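Local coordinates for protein putative branched-chain amino acid aminotransferase IlvE (Streptococcus mutans, PDB 4DQN) that probably transfers the amino group of leucine, isoleucine or valine to 2-oxoglutarate, as a pyridoxal-phosphate-dependent class-IV aminotransferase of branched-chain amino acid biosynthesis, at residues Ala228-Ile233 with Ile240-Pro245; Ser255-Ala260 with Met266-Gly271; His262-Lys267 with Tyr322-Gly327; Phe281-Ala286 with Gly315-Lys320. One frame throughout, in Å; residues are numbered along the deposited sequence.

Contact 1. Residues Ala228-Ile233 with Ile240-Pro245; sequences ANFFGI and ITPLSP
With chi1 at -174°, Thr241 holds OG1 anti to its own backbone N and beside its carbonyl carbon, which aims the hydroxyl across at Phe230. There OG1 gives its proton to Phe230 O at 2.6 Å, arriving almost head-on to the carbonyl. In Phe230, CG likewise lies opposite the backbone N (chi1 177°), and the ring comes down beside Pro242: Phe230 CD1 is 4.0 Å from Pro242 CD, which sits at the ring edge close to its plane. The two side chains cross at roughly a right angle, while Pro242 CD also lies 3.0 Å from Phe230 O, so this carbonyl has both the hydroxyl and the proline ring against it. Strands 228-234 and 238-241 form a buried beta hairpin, and Gly232 and Ile240 are a hydrogen-bonded antiparallel pair in it. Gly232 N reaches Ile240 O at 2.8 Å, and Ile240 N returns the bond to Gly232 O at 2.9 Å. Phe231 CA adds a CH...O contact to the same Ile240 O at 3.3 Å. Asn229 turns its amide to the loop beyond, where ND2 bonds Leu248 O and OD1 takes the N-H of Ser250.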
loop_
_atom_site.group_PDB
_atom_site.type_symbol
_atom_site.label_atom_id
_atom_site.label_comp_id
_atom_site.label_asym_id
_atom_site.label_seq_id
_atom_site.Cartn_x
_atom_site.Cartn_y
_atom_site.Cartn_z
ATOM N N ALA A 228 -6.080 -9.721 -11.964
ATOM C CA ALA A 228 -5.817 -10.333 -13.276
ATOM C C ALA A 228 -6.204 -9.408 -14.430
ATOM O O ALA A 228 -6.992 -8.477 -14.242
ATOM C CB ALA A 228 -6.563 -11.660 -13.399
ATOM N N ASN A 229 -5.661 -9.668 -15.619
ATOM C CA ASN A 229 -5.972 -8.851 -16.804
ATOM C C ASN A 229 -7.257 -9.318 -17.485
ATOM O O ASN A 229 -7.612 -10.487 -17.386
ATOM C CB ASN A 229 -4.827 -8.899 -17.820
ATOM C CG ASN A 229 -3.627 -8.053 -17.411
ATOM O OD1 ASN A 229 -2.580 -8.098 -18.050
ATOM N ND2 ASN A 229 -3.770 -7.295 -16.337
ATOM N N PHE A 230 -7.949 -8.401 -18.163
ATOM C CA PHE A 230 -9.136 -8.718 -18.954
ATOM C C PHE A 230 -8.692 -8.948 -20.399
ATOM O O PHE A 230 -7.735 -8.316 -20.871
ATOM C CB PHE A 230 -10.141 -7.549 -18.895
ATOM C CG PHE A 230 -11.382 -7.741 -19.758
ATOM C CD1 PHE A 230 -11.402 -7.333 -21.098
ATOM C CD2 PHE A 230 -12.527 -8.319 -19.225
ATOM C CE1 PHE A 230 -12.544 -7.510 -21.886
ATOM C CE2 PHE A 230 -13.675 -8.499 -20.004
ATOM C CZ PHE A 230 -13.687 -8.090 -21.331
ATOM N N PHE A 231 -9.364 -9.864 -21.092
ATOM C CA PHE A 231 -9.197 -9.989 -22.541
ATOM C C PHE A 231 -10.557 -10.281 -23.166
ATOM O O PHE A 231 -11.404 -10.935 -22.560
ATOM C CB PHE A 231 -8.149 -11.059 -22.938
ATOM C CG PHE A 231 -8.601 -12.490 -22.715
ATOM C CD1 PHE A 231 -8.312 -13.147 -21.523
ATOM C CD2 PHE A 231 -9.312 -13.175 -23.697
ATOM C CE1 PHE A 231 -8.727 -14.456 -21.310
ATOM C CE2 PHE A 231 -9.741 -14.479 -23.488
ATOM C CZ PHE A 231 -9.447 -15.123 -22.296
ATOM N N GLY A 232 -10.778 -9.773 -24.374
ATOM C CA GLY A 232 -11.993 -10.102 -25.090
ATOM C C GLY A 232 -11.677 -10.647 -26.469
ATOM O O GLY A 232 -10.643 -10.313 -27.057
ATOM N N ILE A 233 -12.563 -11.497 -26.983
ATOM C CA ILE A 233 -12.441 -11.993 -28.349
ATOM C C ILE A 233 -13.613 -11.461 -29.164
ATOM O O ILE A 233 -14.767 -11.651 -28.781
ATOM C CB ILE A 233 -12.423 -13.536 -28.405
ATOM C CG1 ILE A 233 -11.006 -14.057 -28.177
ATOM C CG2 ILE A 233 -12.810 -14.032 -29.774
ATOM C CD1 ILE A 233 -10.589 -14.043 -26.783
ATOM N N ILE A 240 -8.305 -8.725 -27.835
ATOM C CA ILE A 240 -8.120 -7.364 -27.345
ATOM C C ILE A 240 -8.020 -7.324 -25.817
ATOM O O ILE A 240 -8.854 -7.900 -25.105
ATOM C CB ILE A 240 -9.239 -6.416 -27.844
ATOM C CG1 ILE A 240 -9.336 -6.467 -29.375
ATOM C CG2 ILE A 240 -8.965 -4.997 -27.388
ATOM C CD1 ILE A 240 -10.403 -5.551 -29.959
ATOM N N THR A 241 -6.978 -6.667 -25.317
ATOM C CA THR A 241 -6.775 -6.555 -23.869
ATOM C C THR A 241 -6.526 -5.088 -23.545
ATOM O O THR A 241 -5.909 -4.384 -24.342
ATOM C CB THR A 241 -5.592 -7.449 -23.399
ATOM O OG1 THR A 241 -5.492 -7.452 -21.965
ATOM C CG2 THR A 241 -4.285 -6.968 -23.992
ATOM N N PRO A 242 -7.028 -4.614 -22.390
ATOM C CA PRO A 242 -6.856 -3.209 -22.002
ATOM C C PRO A 242 -5.398 -2.775 -21.877
ATOM O O PRO A 242 -4.532 -3.517 -21.397
ATOM C CB PRO A 242 -7.529 -3.146 -20.623
ATOM C CG PRO A 242 -8.572 -4.214 -20.685
ATOM C CD PRO A 242 -7.920 -5.331 -21.462
ATOM N N LEU A 243 -5.135 -1.553 -22.320
ATOM C CA LEU A 243 -3.847 -0.928 -22.091
ATOM C C LEU A 243 -4.016 0.382 -21.329
ATOM O O LEU A 243 -4.595 1.348 -21.835
ATOM C CB LEU A 243 -3.150 -0.661 -23.421
ATOM C CG LEU A 243 -1.837 0.123 -23.343
ATOM C CD1 LEU A 243 -0.883 -0.457 -22.280
ATOM C CD2 LEU A 243 -1.197 0.123 -24.716
ATOM N N SER A 244 -3.499 0.418 -20.109
ATOM C CA SER A 244 -3.478 1.647 -19.332
ATOM C C SER A 244 -2.204 1.663 -18.516
ATOM O O SER A 244 -1.662 0.606 -18.201
ATOM C CB SER A 244 -4.701 1.733 -18.413
ATOM O OG SER A 244 -4.379 2.376 -17.184
ATOM N N PRO A 245 -1.716 2.866 -18.176
ATOM C CA PRO A 245 -0.538 3.012 -17.314
ATOM C C PRO A 245 -0.884 2.758 -15.849
ATOM O O PRO A 245 -0.026 2.927 -14.977
ATOM C CB PRO A 245 -0.170 4.486 -17.493
ATOM C CG PRO A 245 -1.480 5.162 -17.791
ATOM C CD PRO A 245 -2.244 4.172 -18.624
#

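Contact 2. Residues Ser255-Ala260 with Met266-Gly271; sequences SLLYLA and MKAIEG
Leu257 divides its two methyls between Ala268 and Glu270: CD1 rests on Ala268 CB at 3.8 Å, and CD2 meets the aliphatic part of the glutamate, with Glu270 CG also 3.8 Å away. The side chains of Leu257 and Glu270 cross at about a right angle, CD2 against CG. The chain of Glu270 runs extended beyond CG, and its OE1 has a long, weak ion pair with Lys253 on the same helix. Ala268 points its methyl straight at the helix, where CB comes to 3.3 Å from Leu257 O and 4.1 Å from Ala260 CB. This is the return half of a beta-alpha-beta unit: helix 251-262 follows strand 238-241 and leads back into strand 267-270, which is parallel to 238-241, and the helix segment runs nearly antiparallel to the strand segment, at 155° with axes 7.6 Å apart. At the helix end, Met266 N donates to Ala260 O at 3.0 Å. Met266 sends its CG opposite its own carbonyl carbon (chi1 -59°) and continues extended at chi2, which lays SD beside Ala260 CB at 4.1 Å. The bend at chi3 then sets CE, the atom that meets Val317 of helix 316-329.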
loop_
_atom_site.group_PDB
_atom_site.type_symbol
_atom_site.label_atom_id
_atom_site.label_comp_id
_atom_site.label_asym_id
_atom_site.label_seq_id
_atom_site.Cartn_x
_atom_site.Cartn_y
_atom_site.Cartn_z
ATOM N N SER A 255 1.908 -13.364 -22.933
ATOM C CA SER A 255 1.990 -14.709 -23.507
ATOM C C SER A 255 0.788 -15.033 -24.404
ATOM O O SER A 255 0.951 -15.620 -25.479
ATOM C CB SER A 255 2.111 -15.738 -22.382
ATOM O OG SER A 255 3.294 -15.498 -21.632
ATOM N N LEU A 256 -0.409 -14.646 -23.961
ATOM C CA LEU A 256 -1.636 -14.885 -24.721
ATOM C C LEU A 256 -1.670 -14.035 -25.986
ATOM O O LEU A 256 -2.056 -14.519 -27.056
ATOM C CB LEU A 256 -2.878 -14.619 -23.857
ATOM C CG LEU A 256 -3.156 -15.717 -22.820
ATOM C CD1 LEU A 256 -4.361 -15.400 -21.960
ATOM C CD2 LEU A 256 -3.342 -17.076 -23.514
ATOM N N LEU A 257 -1.263 -12.777 -25.854
ATOM C CA LEU A 257 -1.072 -11.883 -26.998
ATOM C C LEU A 257 -0.190 -12.549 -28.045
ATOM O O LEU A 257 -0.498 -12.557 -29.248
ATOM C CB LEU A 257 -0.362 -10.621 -26.519
ATOM C CG LEU A 257 -0.983 -9.224 -26.613
ATOM C CD1 LEU A 257 -2.442 -9.239 -27.006
ATOM C CD2 LEU A 257 -0.778 -8.484 -25.296
ATOM N N TYR A 258 0.927 -13.085 -27.567
ATOM C CA TYR A 258 1.921 -13.719 -28.415
ATOM C C TYR A 258 1.340 -14.953 -29.095
ATOM O O TYR A 258 1.425 -15.086 -30.313
ATOM C CB TYR A 258 3.139 -14.094 -27.571
ATOM C CG TYR A 258 4.316 -14.620 -28.352
ATOM C CD1 TYR A 258 4.343 -15.929 -28.822
ATOM C CD2 TYR A 258 5.415 -13.819 -28.595
ATOM C CE1 TYR A 258 5.424 -16.410 -29.532
ATOM C CE2 TYR A 258 6.502 -14.291 -29.305
ATOM C CZ TYR A 258 6.504 -15.586 -29.764
ATOM O OH TYR A 258 7.596 -16.060 -30.459
ATOM N N LEU A 259 0.744 -15.853 -28.315
ATOM C CA LEU A 259 0.234 -17.109 -28.874
ATOM C C LEU A 259 -0.939 -16.875 -29.819
ATOM O O LEU A 259 -1.015 -17.499 -30.876
ATOM C CB LEU A 259 -0.151 -18.095 -27.768
ATOM C CG LEU A 259 1.003 -18.504 -26.848
ATOM C CD1 LEU A 259 0.519 -19.404 -25.725
ATOM C CD2 LEU A 259 2.110 -19.189 -27.658
ATOM N N ALA A 260 -1.842 -15.969 -29.456
ATOM C CA ALA A 260 -2.966 -15.626 -30.330
ATOM C C ALA A 260 -2.489 -15.273 -31.740
ATOM O O ALA A 260 -3.047 -15.746 -32.740
ATOM C CB ALA A 260 -3.778 -14.476 -29.733
ATOM N N MET A 266 -4.300 -14.671 -35.194
ATOM C CA MET A 266 -5.247 -13.637 -34.786
ATOM C C MET A 266 -4.551 -12.300 -34.646
ATOM O O MET A 266 -3.364 -12.225 -34.315
ATOM C CB MET A 266 -5.900 -13.985 -33.442
ATOM C CG MET A 266 -6.655 -15.303 -33.412
ATOM S SD MET A 266 -7.082 -15.804 -31.726
ATOM C CE MET A 266 -8.400 -14.653 -31.332
ATOM N N LYS A 267 -5.297 -11.235 -34.901
ATOM C CA LYS A 267 -4.827 -9.905 -34.580
ATOM C C LYS A 267 -4.907 -9.822 -33.066
ATOM O O LYS A 267 -5.938 -10.154 -32.472
ATOM C CB LYS A 267 -5.718 -8.850 -35.238
ATOM C CG LYS A 267 -5.330 -7.413 -34.916
ATOM C CD LYS A 267 -6.075 -6.431 -35.827
ATOM C CE LYS A 267 -6.983 -5.505 -35.029
ATOM N NZ LYS A 267 -7.706 -4.542 -35.909
ATOM N N ALA A 268 -3.805 -9.426 -32.444
ATOM C CA ALA A 268 -3.697 -9.417 -30.988
ATOM C C ALA A 268 -3.160 -8.074 -30.544
ATOM O O ALA A 268 -1.976 -7.775 -30.752
ATOM C CB ALA A 268 -2.762 -10.540 -30.521
ATOM N N ILE A 269 -4.017 -7.268 -29.916
ATOM C CA ILE A 269 -3.619 -5.914 -29.550
ATOM C C ILE A 269 -4.002 -5.485 -28.140
ATOM O O ILE A 269 -4.976 -5.975 -27.555
ATOM C CB ILE A 269 -4.190 -4.859 -30.530
ATOM C CG1 ILE A 269 -5.719 -4.833 -30.459
ATOM C CG2 ILE A 269 -3.684 -5.110 -31.961
ATOM C CD1 ILE A 269 -6.295 -3.416 -30.543
ATOM N N GLU A 270 -3.205 -4.566 -27.607
ATOM C CA GLU A 270 -3.536 -3.876 -26.381
ATOM C C GLU A 270 -4.226 -2.586 -26.812
ATOM O O GLU A 270 -3.603 -1.717 -27.435
ATOM C CB GLU A 270 -2.267 -3.557 -25.582
ATOM C CG GLU A 270 -1.365 -4.763 -25.279
ATOM C CD GLU A 270 -0.188 -4.396 -24.393
ATOM O OE1 GLU A 270 -0.404 -3.736 -23.356
ATOM O OE2 GLU A 270 0.956 -4.759 -24.732
ATOM N N GLY A 271 -5.514 -2.468 -26.502
ATOM C CA GLY A 271 -6.268 -1.276 -26.844
ATOM C C GLY A 271 -7.277 -0.967 -25.762
ATOM O O GLY A 271 -7.418 -1.734 -24.806
#

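Contact 3. Residues His262-Lys267 with Tyr322-Gly327; sequences HRFGMK and YDELTG
The turn that leaves helix 251-262 through Gly265, with its positive phi, and leads into strand 267-270 packs its edge on helix 316-329, and the contact is carried by one glutamate of that helix meeting two neighbouring residues of the turn. Arg263 and Glu324 form a salt bridge at the surface. Arg263 NE donates to Glu324 OE2 at 3.0 Å, but the N-H...O angle is only 137°, so the bond is well bent. It lands on the anti lone pair of OE2, the one turned away from the other carboxylate oxygen, and the oxygen lies 15° out of the guanidinium plane. The two flat groups stand nearly perpendicular, at 88°, and a single oxygen meets a single nitrogen. The arginine's bend at chi2 brings its methylene CD to 3.4 Å from Glu324 OE2, and chi3 then sets NE toward the same oxygen. Arg263 NH2 turns elsewhere, to a weak hydrogen bond with Lys334 O. Glu324, bent at chi2, leaves its stem to Phe264, whose side chain slides past it in the opposite sense and also touches Lys320 and Leu321 of the same helix. The phenylalanine offers its ring edge: CE1 and CZ each lie 3.9 Å from Glu324 CB, which sits near the plane of the ring.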
loop_
_atom_site.group_PDB
_atom_site.type_symbol
_atom_site.label_atom_id
_atom_site.label_comp_id
_atom_site.label_asym_id
_atom_site.label_seq_id
_atom_site.Cartn_x
_atom_site.Cartn_y
_atom_site.Cartn_z
ATOM N N HIS A 262 0.903 -15.693 -33.061
ATOM C CA HIS A 262 1.894 -16.562 -33.707
ATOM C C HIS A 262 1.478 -18.029 -33.837
ATOM O O HIS A 262 2.104 -18.794 -34.578
ATOM C CB HIS A 262 3.258 -16.420 -33.016
ATOM C CG HIS A 262 3.820 -15.032 -33.089
ATOM N ND1 HIS A 262 4.168 -14.436 -34.282
ATOM C CD2 HIS A 262 4.072 -14.114 -32.123
ATOM C CE1 HIS A 262 4.619 -13.215 -34.048
ATOM N NE2 HIS A 262 4.569 -12.995 -32.747
ATOM N N ARG A 263 0.431 -18.427 -33.121
ATOM C CA ARG A 263 -0.068 -19.797 -33.218
ATOM C C ARG A 263 -1.423 -19.826 -33.908
ATOM O O ARG A 263 -1.756 -20.785 -34.617
ATOM C CB ARG A 263 -0.203 -20.426 -31.826
ATOM C CG ARG A 263 1.096 -20.534 -31.045
ATOM C CD ARG A 263 2.009 -21.523 -31.714
ATOM N NE ARG A 263 2.806 -22.267 -30.741
ATOM C CZ ARG A 263 4.001 -21.864 -30.364
ATOM N NH1 ARG A 263 4.466 -20.764 -30.899
ATOM N NH2 ARG A 263 4.732 -22.538 -29.499
ATOM N N PHE A 264 -2.220 -18.786 -33.696
ATOM C CA PHE A 264 -3.595 -18.824 -34.192
ATOM C C PHE A 264 -3.902 -17.820 -35.302
ATOM O O PHE A 264 -5.014 -17.799 -35.834
ATOM C CB PHE A 264 -4.578 -18.704 -33.030
ATOM C CG PHE A 264 -4.497 -19.854 -32.065
ATOM C CD1 PHE A 264 -3.766 -19.742 -30.890
ATOM C CD2 PHE A 264 -5.135 -21.058 -32.349
ATOM C CE1 PHE A 264 -3.679 -20.813 -30.000
ATOM C CE2 PHE A 264 -5.053 -22.130 -31.471
ATOM C CZ PHE A 264 -4.326 -22.004 -30.292
ATOM N N GLY A 265 -2.914 -17.009 -35.662
ATOM C CA GLY A 265 -3.072 -16.065 -36.761
ATOM C C GLY A 265 -4.081 -14.962 -36.481
ATOM O O GLY A 265 -4.649 -14.380 -37.419
ATOM N N MET A 266 -4.300 -14.671 -35.194
ATOM C CA MET A 266 -5.247 -13.637 -34.786
ATOM C C MET A 266 -4.551 -12.300 -34.646
ATOM O O MET A 266 -3.364 -12.225 -34.315
ATOM C CB MET A 266 -5.900 -13.985 -33.442
ATOM C CG MET A 266 -6.655 -15.303 -33.412
ATOM S SD MET A 266 -7.082 -15.804 -31.726
ATOM C CE MET A 266 -8.400 -14.653 -31.332
ATOM N N LYS A 267 -5.297 -11.235 -34.901
ATOM C CA LYS A 267 -4.827 -9.905 -34.580
ATOM C C LYS A 267 -4.907 -9.822 -33.066
ATOM O O LYS A 267 -5.938 -10.154 -32.472
ATOM C CB LYS A 267 -5.718 -8.850 -35.238
ATOM C CG LYS A 267 -5.330 -7.413 -34.916
ATOM C CD LYS A 267 -6.075 -6.431 -35.827
ATOM C CE LYS A 267 -6.983 -5.505 -35.029
ATOM N NZ LYS A 267 -7.706 -4.542 -35.909
ATOM N N TYR A 322 -6.268 -21.551 -23.982
ATOM C CA TYR A 322 -5.962 -22.228 -22.719
ATOM C C TYR A 322 -5.158 -23.503 -22.954
ATOM O O TYR A 322 -4.125 -23.727 -22.308
ATOM C CB TYR A 322 -7.250 -22.563 -21.961
ATOM C CG TYR A 322 -7.038 -23.283 -20.630
ATOM C CD1 TYR A 322 -6.867 -22.566 -19.443
ATOM C CD2 TYR A 322 -7.024 -24.678 -20.558
ATOM C CE1 TYR A 322 -6.682 -23.224 -18.223
ATOM C CE2 TYR A 322 -6.835 -25.339 -19.350
ATOM C CZ TYR A 322 -6.666 -24.606 -18.184
ATOM O OH TYR A 322 -6.481 -25.255 -16.976
ATOM N N ASP A 323 -5.642 -24.344 -23.869
ATOM C CA ASP A 323 -4.957 -25.595 -24.201
ATOM C C ASP A 323 -3.520 -25.349 -24.662
ATOM O O ASP A 323 -2.589 -26.040 -24.230
ATOM C CB ASP A 323 -5.741 -26.377 -25.272
ATOM C CG ASP A 323 -7.015 -26.991 -24.724
ATOM O OD1 ASP A 323 -7.173 -27.010 -23.480
ATOM O OD2 ASP A 323 -7.851 -27.474 -25.523
ATOM N N GLU A 324 -3.331 -24.345 -25.514
ATOM C CA GLU A 324 -2.008 -24.051 -26.066
ATOM C C GLU A 324 -1.061 -23.456 -25.023
ATOM O O GLU A 324 0.113 -23.825 -24.964
ATOM C CB GLU A 324 -2.133 -23.119 -27.279
ATOM C CG GLU A 324 -0.835 -22.910 -28.059
ATOM C CD GLU A 324 -0.551 -24.017 -29.067
ATOM O OE1 GLU A 324 -1.320 -25.003 -29.142
ATOM O OE2 GLU A 324 0.455 -23.898 -29.799
ATOM N N LEU A 325 -1.553 -22.537 -24.199
ATOM C CA LEU A 325 -0.692 -21.935 -23.175
ATOM C C LEU A 325 -0.266 -22.952 -22.118
ATOM O O LEU A 325 0.924 -23.068 -21.815
ATOM C CB LEU A 325 -1.378 -20.742 -22.501
ATOM C CG LEU A 325 -0.620 -20.094 -21.332
ATOM C CD1 LEU A 325 0.683 -19.473 -21.813
ATOM C CD2 LEU A 325 -1.493 -19.049 -20.616
ATOM N N THR A 326 -1.229 -23.688 -21.562
ATOM C CA THR A 326 -0.915 -24.687 -20.544
ATOM C C THR A 326 -0.079 -25.829 -21.135
ATOM O O THR A 326 0.819 -26.359 -20.472
ATOM C CB THR A 326 -2.180 -25.244 -19.842
ATOM O OG1 THR A 326 -3.071 -25.811 -20.812
ATOM C CG2 THR A 326 -2.903 -24.143 -19.089
ATOM N N GLY A 327 -0.344 -26.193 -22.388
ATOM C CA GLY A 327 0.470 -27.209 -23.047
ATOM C C GLY A 327 1.938 -26.814 -23.067
ATOM O O GLY A 327 2.829 -27.621 -22.788
#

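Contact 4. Residues Phe281-Ala286 with Gly315-Lys320; sequences FVEAGA and GPVTHK
Glu283 drives its carboxylate into the start of helix 316-329, and nearly all of the close contact is gathered there. With chi1 at -62° and the chain extended beyond CG, the side chain leaves strand 283-286 directly for the first turn of the helix. OE2 accepts the N-H of Val317 at 3.0 Å on its syn lone pair. OE1 takes two donors: Thr318 N at 2.7 Å, again on the syn side, and Thr318 OG1 at 2.7 Å, which meets it nearly along the C-O bond. Three bonds therefore fix the rotation of the carboxylate. Gly315, at the N-cap position, lies close against the group, its CA 3.4 Å from Glu283 CD. Farther along the strand the contact slackens: Ala284 and Gly285 barely meet the helix, and a water bridges Ala284 O, at 2.8 Å, and Thr318 OG1, the latter leg doubtfully short. On the solvent side sits the exposed Pro316, which has no N-H to offer and packs its ring on the carboxylate instead, CD lying 3.3 Å from Glu283 OE2. The negative charge at the positive end of the helix dipole would be expected to be stabilised, and the strand itself carries a classic beta bulge, Val282 and Glu283 both facing Ile233. Capping of first-turn N-H groups by a carboxylate is typical of a helix N-terminus, here supplied by a distant strand.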
loop_
_atom_site.group_PDB
_atom_site.type_symbol
_atom_site.label_atom_id
_atom_site.label_comp_id
_atom_site.label_asym_id
_atom_site.label_seq_id
_atom_site.Cartn_x
_atom_site.Cartn_y
_atom_site.Cartn_z
ATOM N N PHE A 281 -17.630 -8.202 -27.914
ATOM C CA PHE A 281 -16.909 -9.429 -27.573
ATOM C C PHE A 281 -17.775 -10.684 -27.508
ATOM O O PHE A 281 -18.750 -10.750 -26.762
ATOM C CB PHE A 281 -16.118 -9.233 -26.275
ATOM C CG PHE A 281 -15.126 -8.122 -26.359
ATOM C CD1 PHE A 281 -14.061 -8.208 -27.248
ATOM C CD2 PHE A 281 -15.266 -6.977 -25.580
ATOM C CE1 PHE A 281 -13.140 -7.186 -27.359
ATOM C CE2 PHE A 281 -14.348 -5.944 -25.680
ATOM C CZ PHE A 281 -13.275 -6.049 -26.574
ATOM N N VAL A 282 -17.388 -11.683 -28.297
ATOM C CA VAL A 282 -18.099 -12.956 -28.356
ATOM C C VAL A 282 -17.654 -13.879 -27.209
ATOM O O VAL A 282 -18.408 -14.753 -26.759
ATOM C CB VAL A 282 -17.908 -13.595 -29.760
ATOM C CG1 VAL A 282 -17.953 -15.090 -29.709
ATOM C CG2 VAL A 282 -18.963 -13.066 -30.725
ATOM N N GLU A 283 -16.432 -13.656 -26.726
ATOM C CA GLU A 283 -15.919 -14.334 -25.531
ATOM C C GLU A 283 -15.094 -13.357 -24.709
ATOM O O GLU A 283 -14.500 -12.422 -25.258
ATOM C CB GLU A 283 -15.019 -15.522 -25.902
ATOM C CG GLU A 283 -15.667 -16.646 -26.693
ATOM C CD GLU A 283 -14.645 -17.710 -27.094
ATOM O OE1 GLU A 283 -13.705 -17.967 -26.305
ATOM O OE2 GLU A 283 -14.767 -18.286 -28.196
ATOM N N ALA A 284 -15.025 -13.590 -23.402
ATOM C CA ALA A 284 -14.190 -12.773 -22.527
ATOM C C ALA A 284 -13.652 -13.604 -21.379
ATOM O O ALA A 284 -14.280 -14.578 -20.968
ATOM C CB ALA A 284 -14.984 -11.590 -21.981
ATOM N N GLY A 285 -12.499 -13.208 -20.847
ATOM C CA GLY A 285 -11.966 -13.863 -19.670
ATOM C C GLY A 285 -10.976 -13.014 -18.899
ATOM O O GLY A 285 -10.668 -11.879 -19.277
ATOM N N ALA A 286 -10.485 -13.577 -17.805
ATOM C CA ALA A 286 -9.421 -12.970 -17.025
ATOM C C ALA A 286 -8.201 -13.858 -17.171
ATOM O O ALA A 286 -8.331 -15.079 -17.286
ATOM C CB ALA A 286 -9.837 -12.875 -15.554
ATOM N N GLY A 315 -16.226 -20.597 -24.268
ATOM C CA GLY A 315 -16.073 -20.447 -25.702
ATOM C C GLY A 315 -14.893 -21.197 -26.285
ATOM O O GLY A 315 -13.912 -21.474 -25.588
ATOM N N PRO A 316 -14.988 -21.522 -27.581
ATOM C CA PRO A 316 -13.981 -22.262 -28.343
ATOM C C PRO A 316 -12.622 -21.581 -28.403
ATOM O O PRO A 316 -11.608 -22.282 -28.329
ATOM C CB PRO A 316 -14.590 -22.326 -29.756
ATOM C CG PRO A 316 -15.666 -21.264 -29.779
ATOM C CD PRO A 316 -16.201 -21.277 -28.380
ATOM N N VAL A 317 -12.587 -20.260 -28.565
ATOM C CA VAL A 317 -11.312 -19.564 -28.726
ATOM C C VAL A 317 -10.583 -19.539 -27.386
ATOM O O VAL A 317 -9.368 -19.768 -27.325
ATOM C CB VAL A 317 -11.502 -18.125 -29.283
ATOM C CG1 VAL A 317 -10.164 -17.378 -29.345
ATOM C CG2 VAL A 317 -12.160 -18.165 -30.661
ATOM N N THR A 318 -11.332 -19.279 -26.315
ATOM C CA THR A 318 -10.783 -19.359 -24.961
ATOM C C THR A 318 -10.205 -20.757 -24.729
ATOM O O THR A 318 -9.081 -20.904 -24.253
ATOM C CB THR A 318 -11.847 -19.046 -23.880
ATOM O OG1 THR A 318 -12.301 -17.692 -24.030
ATOM C CG2 THR A 318 -11.262 -19.211 -22.476
ATOM N N HIS A 319 -10.970 -21.783 -25.089
ATOM C CA HIS A 319 -10.502 -23.162 -24.946
ATOM C C HIS A 319 -9.186 -23.399 -25.671
ATOM O O HIS A 319 -8.281 -24.042 -25.139
ATOM C CB HIS A 319 -11.549 -24.135 -25.490
ATOM C CG HIS A 319 -12.421 -24.743 -24.438
ATOM N ND1 HIS A 319 -13.772 -24.477 -24.340
ATOM C CD2 HIS A 319 -12.141 -25.630 -23.455
ATOM C CE1 HIS A 319 -14.280 -25.159 -23.327
ATOM N NE2 HIS A 319 -13.312 -25.865 -22.772
ATOM N N LYS A 320 -9.086 -22.880 -26.890
ATOM C CA LYS A 320 -7.912 -23.095 -27.737
ATOM C C LYS A 320 -6.677 -22.407 -27.179
ATOM O O LYS A 320 -5.576 -22.952 -27.227
ATOM C CB LYS A 320 -8.183 -22.582 -29.158
ATOM C CG LYS A 320 -8.829 -23.609 -30.078
ATOM C CD LYS A 320 -9.552 -22.925 -31.234
ATOM C CE LYS A 320 -8.730 -21.778 -31.812
ATOM N NZ LYS A 320 -9.527 -20.924 -32.763
HETATM O O HOH W 1 -13.709 -17.072 -22.044
#

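How the contacts relate
All four contacts lie on or against the mixed sheet. Strand 238-241 of contact 1 lies next to strand 267-270 of contact 2, centres 10 Å apart: Thr241 N is 3.1 Å from Ile269 O and Thr241 O is 2.9 Å from Gly271 N, probable hydrogen bonds. Contact 4 joins contact 1 on its other edge, where Ile233 N lies 2.8 Å from Glu283 O. Contacts 2 and 3 share Met266, whose CE packs 3.8 Å from Val317 CG1 of contact 4, and contacts 3 and 4 both use helix 316-329. Asn229 of contact 1 has its side chain about 9 Å from that of Lys188, the predicted cofactor-bearing lysine, which carries no cofactor here; the other contacts lie away from it.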